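Local coordinates for protein adenosine deaminase 1 (Arthrobacter aurescens, PDB 3RYS) that probably catalyses the zinc-dependent hydrolytic deamination of adenine to hypoxanthine, a step of purine salvage, at residues V112-E115 with T116-N119; E203-A206 with S207-T210; E229-D232 with V233-L237. All blocks are in the same frame, centred on the assembly; numbering follows the deposited sequence.

Contact 1. Residues V112-E115 with T116-N119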
ATOM      1  N   VAL A 112       6.971 -16.096  14.491  1.00 15.59           N
ATOM      2  CA  VAL A 112       5.612 -16.419  14.052  1.00 17.02           C
ATOM      3  C   VAL A 112       5.666 -17.119  12.696  1.00 17.12           C
ATOM      4  O   VAL A 112       6.264 -16.603  11.752  1.00 17.84           O
ATOM      5  CB  VAL A 112       4.714 -15.159  13.944  1.00 16.19           C
ATOM      6  CG1 VAL A 112       3.317 -15.547  13.499  1.00 15.63           C
ATOM      7  CG2 VAL A 112       4.662 -14.406  15.274  1.00 15.26           C
ATOM      8  N   ALA A 113       5.041 -18.289  12.600  1.00 15.94           N
ATOM      9  CA  ALA A 113       5.113 -19.098  11.384  1.00 16.77           C
ATOM     10  C   ALA A 113       4.439 -18.439  10.177  1.00 15.89           C
ATOM     11  O   ALA A 113       3.520 -17.641  10.332  1.00 18.00           O
ATOM     12  CB  ALA A 113       4.520 -20.475  11.635  1.00 13.51           C
ATOM     13  N   LEU A 114       4.906 -18.775   8.978  1.00 16.28           N
ATOM     14  CA  LEU A 114       4.275 -18.316   7.745  1.00 15.53           C
ATOM     15  C   LEU A 114       2.829 -18.759   7.728  1.00 15.28           C
ATOM     16  O   LEU A 114       1.939 -18.009   7.331  1.00 14.89           O
ATOM     17  CB  LEU A 114       4.982 -18.904   6.528  1.00 15.99           C
ATOM     18  CG  LEU A 114       6.172 -18.141   5.964  1.00 16.82           C
ATOM     19  CD1 LEU A 114       6.922 -18.993   4.945  1.00 18.22           C
ATOM     20  CD2 LEU A 114       5.693 -16.843   5.346  1.00 13.32           C
ATOM     21  N   GLU A 115       2.609 -19.995   8.154  1.00 17.54           N
ATOM     22  CA  GLU A 115       1.273 -20.558   8.246  1.00 18.89           C
ATOM     23  C   GLU A 115       0.359 -19.602   9.009  1.00 19.08           C
ATOM     24  O   GLU A 115      -0.762 -19.338   8.585  1.00 20.67           O
ATOM     25  CB  GLU A 115       1.331 -21.913   8.953  1.00 17.29           C
ATOM     26  CG  GLU A 115      -0.008 -22.624   9.095  1.00 30.00           C
ATOM     27  CD  GLU A 115      -0.332 -23.519   7.909  1.00 39.40           C
ATOM     28  OE1 GLU A 115       0.578 -23.770   7.085  1.00 36.44           O
ATOM     29  OE2 GLU A 115      -1.496 -23.971   7.807  1.00 34.89           O
ATOM     30  N   THR A 116       0.854 -19.072  10.125  1.00 17.07           N
ATOM     31  CA  THR A 116       0.059 -18.205  10.994  1.00 18.16           C
ATOM     32  C   THR A 116      -0.307 -16.864  10.360  1.00 17.50           C
ATOM     33  O   THR A 116      -1.477 -16.482  10.351  1.00 19.01           O
ATOM     34  CB  THR A 116       0.770 -17.934  12.337  1.00 16.07           C
ATOM     35  OG1 THR A 116       1.020 -19.175  13.005  1.00 18.33           O
ATOM     36  CG2 THR A 116      -0.091 -17.053  13.228  1.00 10.51           C
ATOM     37  N   CYS A 117       0.683 -16.144   9.843  1.00 13.98           N
ATOM     38  CA  CYS A 117       0.411 -14.828   9.273  1.00 15.72           C
ATOM     39  C   CYS A 117      -0.365 -14.905   7.956  1.00 18.10           C
ATOM     40  O   CYS A 117      -1.298 -14.135   7.741  1.00 19.88           O
ATOM     41  CB  CYS A 117       1.683 -13.970   9.148  1.00 16.63           C
ATOM     42  SG  CYS A 117       3.069 -14.663   8.197  1.00 18.31           S
ATOM     43  N   VAL A 118       0.000 -15.846   7.090  1.00 17.35           N
ATOM     44  CA  VAL A 118      -0.719 -16.025   5.826  1.00 20.50           C
ATOM     45  C   VAL A 118      -2.174 -16.452   6.039  1.00 20.46           C
ATOM     46  O   VAL A 118      -3.093 -15.847   5.484  1.00 19.27           O
ATOM     47  CB  VAL A 118      -0.033 -17.049   4.905  1.00 19.61           C
ATOM     48  CG1 VAL A 118      -0.828 -17.211   3.617  1.00 16.56           C
ATOM     49  CG2 VAL A 118       1.395 -16.618   4.607  1.00 18.78           C
ATOM     50  N   ASN A 119      -2.383 -17.496   6.835  1.00 17.33           N
ATOM     51  CA  ASN A 119      -3.736 -17.960   7.127  1.00 22.06           C
ATOM     52  C   ASN A 119      -4.603 -16.880   7.774  1.00 23.56           C
ATOM     53  O   ASN A 119      -5.776 -16.728   7.431  1.00 18.69           O
ATOM     54  CB  ASN A 119      -3.710 -19.206   8.017  1.00 21.06           C
ATOM     55  CG  ASN A 119      -3.205 -20.439   7.288  1.00 27.33           C
ATOM     56  OD1 ASN A 119      -2.992 -20.418   6.072  1.00 22.09           O
ATOM     57  ND2 ASN A 119      -3.012 -21.525   8.032  1.00 29.33           N
TER
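Thr116 meets Val112 through its aliphatic branch: Thr116 CB lies 3.7 Å from Val112 CG1, the two side chains crossing at about a right angle. Setting OG1 beside the backbone N (chi1 -59°) puts CG2 of Thr116 anti to that N and against the same Val112 branch, and leaves OG1 near the methyl of Ala113. The amide of Thr116 makes a weak bond to Ala113 O, which Cys117 N shares in a straighter one of 3.2 Å. Cys117 holds SG between its backbone N and carbonyl carbon (chi1 56°), which turns the sulfur back over the start of the helix, 3.6 Å from Leu114 O. This is the first turn of helix 114-125 in the TIM-barrel fold of the metallo-dependent hydrolases, with Ala113 as N-cap; alanine offers no side-chain acceptor, and the carbonyl of Ala113 starts the i to i+4 series. Val118 continues that series with its N 2.9 Å from Leu114 O, while its CG2 is in loose apolar contact with Leu114 CD2. Leu114 and Val118 both reach Leu158 of helix 148-160, and Val112, Thr116 and Cys117 touch Phe79 of helix 76-92. Asn119 is joined to Glu115 twice. Its backbone N bonds Glu115 O at 3.0 Å, and its ND2 donates to Glu115 OE2 at 2.9 Å. The carboxylate and amide planes stand 84° apart: OE2 lies close to the amide plane of Asn119, whereas ND2 comes in from above the carboxylate plane.

Contact 2. Residues E203-A206 with S207-T210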
ATOM      1  N   GLU A 203      12.195   7.586  -1.166  1.00 14.56           N
ATOM      2  CA  GLU A 203      13.397   8.272  -0.715  1.00 15.94           C
ATOM      3  C   GLU A 203      14.545   7.914  -1.650  1.00 18.19           C
ATOM      4  O   GLU A 203      15.562   8.604  -1.697  1.00 18.07           O
ATOM      5  CB  GLU A 203      13.738   7.891   0.730  1.00 13.49           C
ATOM      6  CG  GLU A 203      12.851   8.558   1.772  1.00 14.20           C
ATOM      7  CD  GLU A 203      13.341   8.345   3.193  1.00 20.44           C
ATOM      8  OE1 GLU A 203      14.213   7.477   3.401  1.00 21.28           O
ATOM      9  OE2 GLU A 203      12.852   9.045   4.107  1.00 21.87           O
ATOM     10  N   GLY A 204      14.370   6.822  -2.393  1.00 17.14           N
ATOM     11  CA  GLY A 204      15.321   6.418  -3.411  1.00 17.46           C
ATOM     12  C   GLY A 204      15.200   7.281  -4.657  1.00 19.71           C
ATOM     13  O   GLY A 204      14.137   7.850  -4.922  1.00 17.00           O
ATOM     14  N   PRO A 205      16.291   7.383  -5.430  1.00 16.84           N
ATOM     15  CA  PRO A 205      16.377   8.267  -6.596  1.00 15.37           C
ATOM     16  C   PRO A 205      15.605   7.719  -7.785  1.00 15.30           C
ATOM     17  O   PRO A 205      15.263   6.537  -7.814  1.00 12.73           O
ATOM     18  CB  PRO A 205      17.875   8.269  -6.935  1.00 14.29           C
ATOM     19  CG  PRO A 205      18.551   7.490  -5.858  1.00 19.88           C
ATOM     20  CD  PRO A 205      17.520   6.604  -5.245  1.00 16.75           C
ATOM     21  N   ALA A 206      15.350   8.582  -8.763  1.00 15.20           N
ATOM     22  CA  ALA A 206      14.676   8.184  -9.989  1.00 13.54           C
ATOM     23  C   ALA A 206      15.356   6.973 -10.643  1.00 15.67           C
ATOM     24  O   ALA A 206      14.713   6.214 -11.367  1.00 15.54           O
ATOM     25  CB  ALA A 206      14.614   9.353 -10.953  1.00 13.00           C
ATOM     26  N   SER A 207      16.652   6.800 -10.383  1.00 16.41           N
ATOM     27  CA  SER A 207      17.403   5.661 -10.919  1.00 15.73           C
ATOM     28  C   SER A 207      16.785   4.351 -10.464  1.00 13.42           C
ATOM     29  O   SER A 207      16.748   3.378 -11.216  1.00 13.38           O
ATOM     30  CB  SER A 207      18.865   5.695 -10.460  1.00 13.02           C
ATOM     31  OG  SER A 207      19.388   7.012 -10.454  1.00 20.36           O
ATOM     32  N   TYR A 208      16.316   4.334  -9.219  1.00 13.51           N
ATOM     33  CA  TYR A 208      15.758   3.131  -8.608  1.00 15.39           C
ATOM     34  C   TYR A 208      14.476   2.714  -9.307  1.00 13.82           C
ATOM     35  O   TYR A 208      14.106   1.544  -9.301  1.00 14.58           O
ATOM     36  CB  TYR A 208      15.490   3.364  -7.122  1.00 13.82           C
ATOM     37  CG  TYR A 208      16.703   3.188  -6.238  1.00 13.96           C
ATOM     38  CD1 TYR A 208      17.985   3.405  -6.723  1.00 15.19           C
ATOM     39  CD2 TYR A 208      16.563   2.823  -4.906  1.00 16.21           C
ATOM     40  CE1 TYR A 208      19.095   3.243  -5.909  1.00 13.58           C
ATOM     41  CE2 TYR A 208      17.663   2.660  -4.086  1.00 14.43           C
ATOM     42  CZ  TYR A 208      18.925   2.871  -4.591  1.00 14.83           C
ATOM     43  OH  TYR A 208      20.017   2.708  -3.767  1.00 19.41           O
ATOM     44  N   ILE A 209      13.806   3.638  -9.936  1.00 13.85           N
ATOM     45  CA  ILE A 209      12.614   3.362 -10.654  1.00 13.19           C
ATOM     46  C   ILE A 209      12.860   2.634 -11.919  1.00 14.72           C
ATOM     47  O   ILE A 209      12.158   1.741 -12.254  1.00 15.74           O
ATOM     48  CB  ILE A 209      11.839   4.642 -10.901  1.00 13.68           C
ATOM     49  CG1 ILE A 209      11.585   5.309  -9.562  1.00 14.25           C
ATOM     50  CG2 ILE A 209      10.576   4.352 -11.664  1.00 10.38           C
ATOM     51  CD1 ILE A 209      10.824   6.503  -9.557  1.00 15.49           C
ATOM     52  N   THR A 210      13.873   3.042 -12.628  1.00 20.00           N
ATOM     53  CA  THR A 210      14.319   2.388 -13.825  1.00 20.00           C
ATOM     54  C   THR A 210      14.827   0.996 -13.507  1.00 20.00           C
ATOM     55  O   THR A 210      14.658   0.102 -14.242  1.00 18.41           O
ATOM     56  CB  THR A 210      15.402   3.255 -14.489  1.00 20.00           C
ATOM     57  OG1 THR A 210      14.854   4.514 -14.787  1.00 20.00           O
ATOM     58  CG2 THR A 210      15.878   2.682 -15.718  1.00 20.00           C
TER
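Pro205 O accepts the shortest bond, from Tyr208 N at 2.8 Å, the amide standing above the carbonyl plane at a C=O...N angle of 131°. One residue on, Ile209 N binds Ala206 O at 3.1 Å, again from well above the carbonyl plane. Both bonds span three residues and draw the chain into the first turn of helix 206-214. The same turn sets the Tyr208 ring against Pro205 in a CH-pi contact. Pro205 CD sits 3.6 Å from the ring centroid and 13° off the ring normal, so a single methylene lies over the middle of one face, slightly nearer CD1 than CE2. Tyr208 places CG beside its own backbone N and anti to its carbonyl carbon (chi1 -83°), which swings the ring back over the residues that lead into the helix. There Gly204 CA comes obliquely to within 4.1 Å of Tyr208 CD2. At the tyrosine's far end, OH makes a weak hydrogen bond to Gly176 N. Glu174 OE1 accepts from both Glu203 N and Gly204 N, fixing the two successive peptides that lead up to the Gly204-Pro205 link. These residues directly follow Glu202, which binds adenine and is probably the proton donor; the side-chain position of Gly204 is about 10 Å from the bound adenine. The side chain of Ile209 is about 7 Å from that of His223, an adenine-binding residue probably important for activity. The segment 203-206 thus carries the chain from the end of strand 195-200 into helix 206-214, a beta-to-alpha connection of the TIM barrel, with Tyr208 laid against Pro178 and Pro179 of the loop after strand 167-171.

Contact 3. Residues E229-D232 with V233-L237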
ATOM      1  N   GLU A 229      12.482  14.052 -10.858  1.00 20.17           N
ATOM      2  CA  GLU A 229      13.828  14.608 -10.921  1.00 19.91           C
ATOM      3  C   GLU A 229      14.520  14.292 -12.238  1.00 21.61           C
ATOM      4  O   GLU A 229      15.589  14.825 -12.538  1.00 22.33           O
ATOM      5  CB  GLU A 229      14.660  14.116  -9.740  1.00 17.03           C
ATOM      6  CG  GLU A 229      14.143  14.635  -8.413  1.00 19.01           C
ATOM      7  CD  GLU A 229      14.727  13.909  -7.220  1.00 19.10           C
ATOM      8  OE1 GLU A 229      15.714  13.153  -7.388  1.00 15.09           O
ATOM      9  OE2 GLU A 229      14.187  14.102  -6.110  1.00 17.36           O
ATOM     10  N   ASP A 230      13.976  13.393 -12.989  1.00 19.54           N
ATOM     11  CA  ASP A 230      14.553  13.052 -14.233  1.00 24.12           C
ATOM     12  C   ASP A 230      13.524  13.125 -15.336  1.00 25.64           C
ATOM     13  O   ASP A 230      12.588  12.383 -15.354  1.00 21.49           O
ATOM     14  CB  ASP A 230      15.169  11.676 -14.136  1.00 21.10           C
ATOM     15  CG  ASP A 230      15.949  11.314 -15.327  1.00 25.54           C
ATOM     16  OD1 ASP A 230      15.541  11.600 -16.418  1.00 28.71           O
ATOM     17  OD2 ASP A 230      16.988  10.740 -15.177  1.00 26.23           O
ATOM     18  N   THR A 231      13.727  14.058 -16.236  1.00 20.00           N
ATOM     19  CA  THR A 231      12.877  14.285 -17.385  1.00 20.00           C
ATOM     20  C   THR A 231      12.575  13.067 -18.177  1.00 20.00           C
ATOM     21  O   THR A 231      11.480  12.842 -18.523  1.00 26.12           O
ATOM     22  CB  THR A 231      13.516  15.315 -18.292  1.00 20.00           C
ATOM     23  OG1 THR A 231      13.177  16.598 -17.823  1.00 20.00           O
ATOM     24  CG2 THR A 231      13.067  15.175 -19.696  1.00 20.00           C
ATOM     25  N   ASP A 232      13.552  12.248 -18.452  1.00 24.13           N
ATOM     26  CA  ASP A 232      13.276  11.188 -19.363  1.00 28.65           C
ATOM     27  C   ASP A 232      12.909   9.847 -18.792  1.00 23.51           C
ATOM     28  O   ASP A 232      12.571   8.955 -19.498  1.00 24.81           O
ATOM     29  CB  ASP A 232      14.243  11.153 -20.574  1.00 36.40           C
ATOM     30  CG  ASP A 232      15.680  11.292 -20.223  1.00 33.14           C
ATOM     31  OD1 ASP A 232      16.196  10.491 -19.505  1.00 43.35           O
ATOM     32  OD2 ASP A 232      16.337  12.153 -20.745  1.00 30.47           O
ATOM     33  N   VAL A 233      12.939   9.767 -17.487  1.00 23.17           N
ATOM     34  CA  VAL A 233      12.286   8.736 -16.681  1.00 20.99           C
ATOM     35  C   VAL A 233      10.796   9.063 -16.638  1.00 22.74           C
ATOM     36  O   VAL A 233       9.949   8.206 -16.897  1.00 19.04           O
ATOM     37  CB  VAL A 233      12.824   8.689 -15.244  1.00 20.88           C
ATOM     38  CG1 VAL A 233      12.031   7.687 -14.421  1.00 16.71           C
ATOM     39  CG2 VAL A 233      14.299   8.336 -15.236  1.00 20.38           C
ATOM     40  N   VAL A 234      10.488  10.317 -16.318  1.00 21.18           N
ATOM     41  CA  VAL A 234       9.125  10.824 -16.394  1.00 20.32           C
ATOM     42  C   VAL A 234       8.550  10.525 -17.770  1.00 18.00           C
ATOM     43  O   VAL A 234       7.369  10.216 -17.910  1.00 15.82           O
ATOM     44  CB  VAL A 234       9.081  12.354 -16.180  1.00 23.15           C
ATOM     45  CG1 VAL A 234       7.657  12.871 -16.322  1.00 20.12           C
ATOM     46  CG2 VAL A 234       9.659  12.725 -14.826  1.00 20.66           C
ATOM     47  N   GLN A 235       9.409  10.615 -18.780  1.00 21.21           N
ATOM     48  CA  GLN A 235       9.007  10.460 -20.172  1.00 20.64           C
ATOM     49  C   GLN A 235       8.542   9.040 -20.450  1.00 18.05           C
ATOM     50  O   GLN A 235       7.485   8.829 -21.044  1.00 19.57           O
ATOM     51  CB  GLN A 235      10.176  10.812 -21.088  1.00 24.62           C
ATOM     52  CG  GLN A 235       9.834  11.765 -22.210  1.00 28.75           C
ATOM     53  CD  GLN A 235      11.030  12.614 -22.630  1.00 41.83           C
ATOM     54  OE1 GLN A 235      11.034  13.834 -22.447  1.00 40.96           O
ATOM     55  NE2 GLN A 235      12.060  11.967 -23.174  1.00 33.49           N
ATOM     56  N   ARG A 236       9.336   8.067 -20.014  1.00 18.41           N
ATOM     57  CA  ARG A 236       8.985   6.661 -20.179  1.00 17.64           C
ATOM     58  C   ARG A 236       7.721   6.281 -19.408  1.00 16.85           C
ATOM     59  O   ARG A 236       6.860   5.567 -19.924  1.00 18.91           O
ATOM     60  CB  ARG A 236      10.139   5.764 -19.739  1.00 18.15           C
ATOM     61  CG  ARG A 236       9.731   4.312 -19.609  1.00 20.14           C
ATOM     62  CD  ARG A 236      10.784   3.499 -18.889  1.00 22.12           C
ATOM     63  NE  ARG A 236      10.436   2.084 -18.879  1.00 21.62           N
ATOM     64  CZ  ARG A 236      11.264   1.122 -18.495  1.00 23.32           C
ATOM     65  NH1 ARG A 236      12.489   1.432 -18.089  1.00 21.08           N
ATOM     66  NH2 ARG A 236      10.867  -0.146 -18.520  1.00 21.11           N
ATOM     67  N   LEU A 237       7.620   6.750 -18.168  1.00 15.13           N
ATOM     68  CA  LEU A 237       6.433   6.510 -17.358  1.00 15.56           C
ATOM     69  C   LEU A 237       5.183   6.927 -18.123  1.00 16.80           C
ATOM     70  O   LEU A 237       4.267   6.130 -18.332  1.00 16.72           O
ATOM     71  CB  LEU A 237       6.528   7.279 -16.042  1.00 16.38           C
ATOM     72  CG  LEU A 237       7.171   6.569 -14.844  1.00 15.46           C
ATOM     73  CD1 LEU A 237       8.061   5.409 -15.263  1.00 15.32           C
ATOM     74  CD2 LEU A 237       7.936   7.559 -13.984  1.00 14.96           C
TER
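Helix 231-240 begins with an Asp N-cap, and Asp230 performs it. Its OD1 accepts Asp232 N at 2.9 Å, met nearly along the C-O axis, and makes a longer, weak bond to Val233 N. A chi1 of -172°, which sets CG opposite the backbone N, bends the carboxylate back beside the first turn, where its negative charge would probably suit the helix dipole. Val233 CG2 lies against this group, 3.4 Å from Asp230 CG, the two side chains crossing at about a right angle. The main chain of Asp230 works too: its O takes Val234 N at 3.1 Å in a nearly straight bond, N-H...O 174°. Replacing Asp230 by an alanine would probably leave the amides of Asp232 and Val233 without their capping oxygen and Val233 CG2 without the carboxylate it packs on. Further along, Thr231 and Gln235 run side by side, CG2 of Thr231 lying 3.7 Å from Gln235 OE1, while Gln235 NE2 hangs over Asp232 CB at 3.5 Å. Arg236 stretches away from the turn to salt bridges with Asp214 and Glu240. Helix 206-214 flanks this turn: Asp230 touches Ala206, Val233 touches Thr210, and Leu237 meets Leu213, while Val234 reaches Ile271 in the loop between helix 265-270 and strand 275-277.

All three contacts are first turns of helices in one TIM-barrel domain, and they follow one another along the chain. Contact 1, on helix 114-125, lies far from the others: its centre is about 32 Å from that of contact 2 and 40 Å from that of contact 3, which lies on the opposite side of the chain's centre. Contacts 2 and 3 open the consecutive helices 206-214 and 231-240, with centres about 11 Å apart, and they touch: Ala206 CB lies 4.0 Å from Asp230 CB. Strand 220-221 falls between those helices in sequence. Contact 2 opens its helix close to the active site, just after Glu202; contacts 1 and 3 lie away from zinc and adenine.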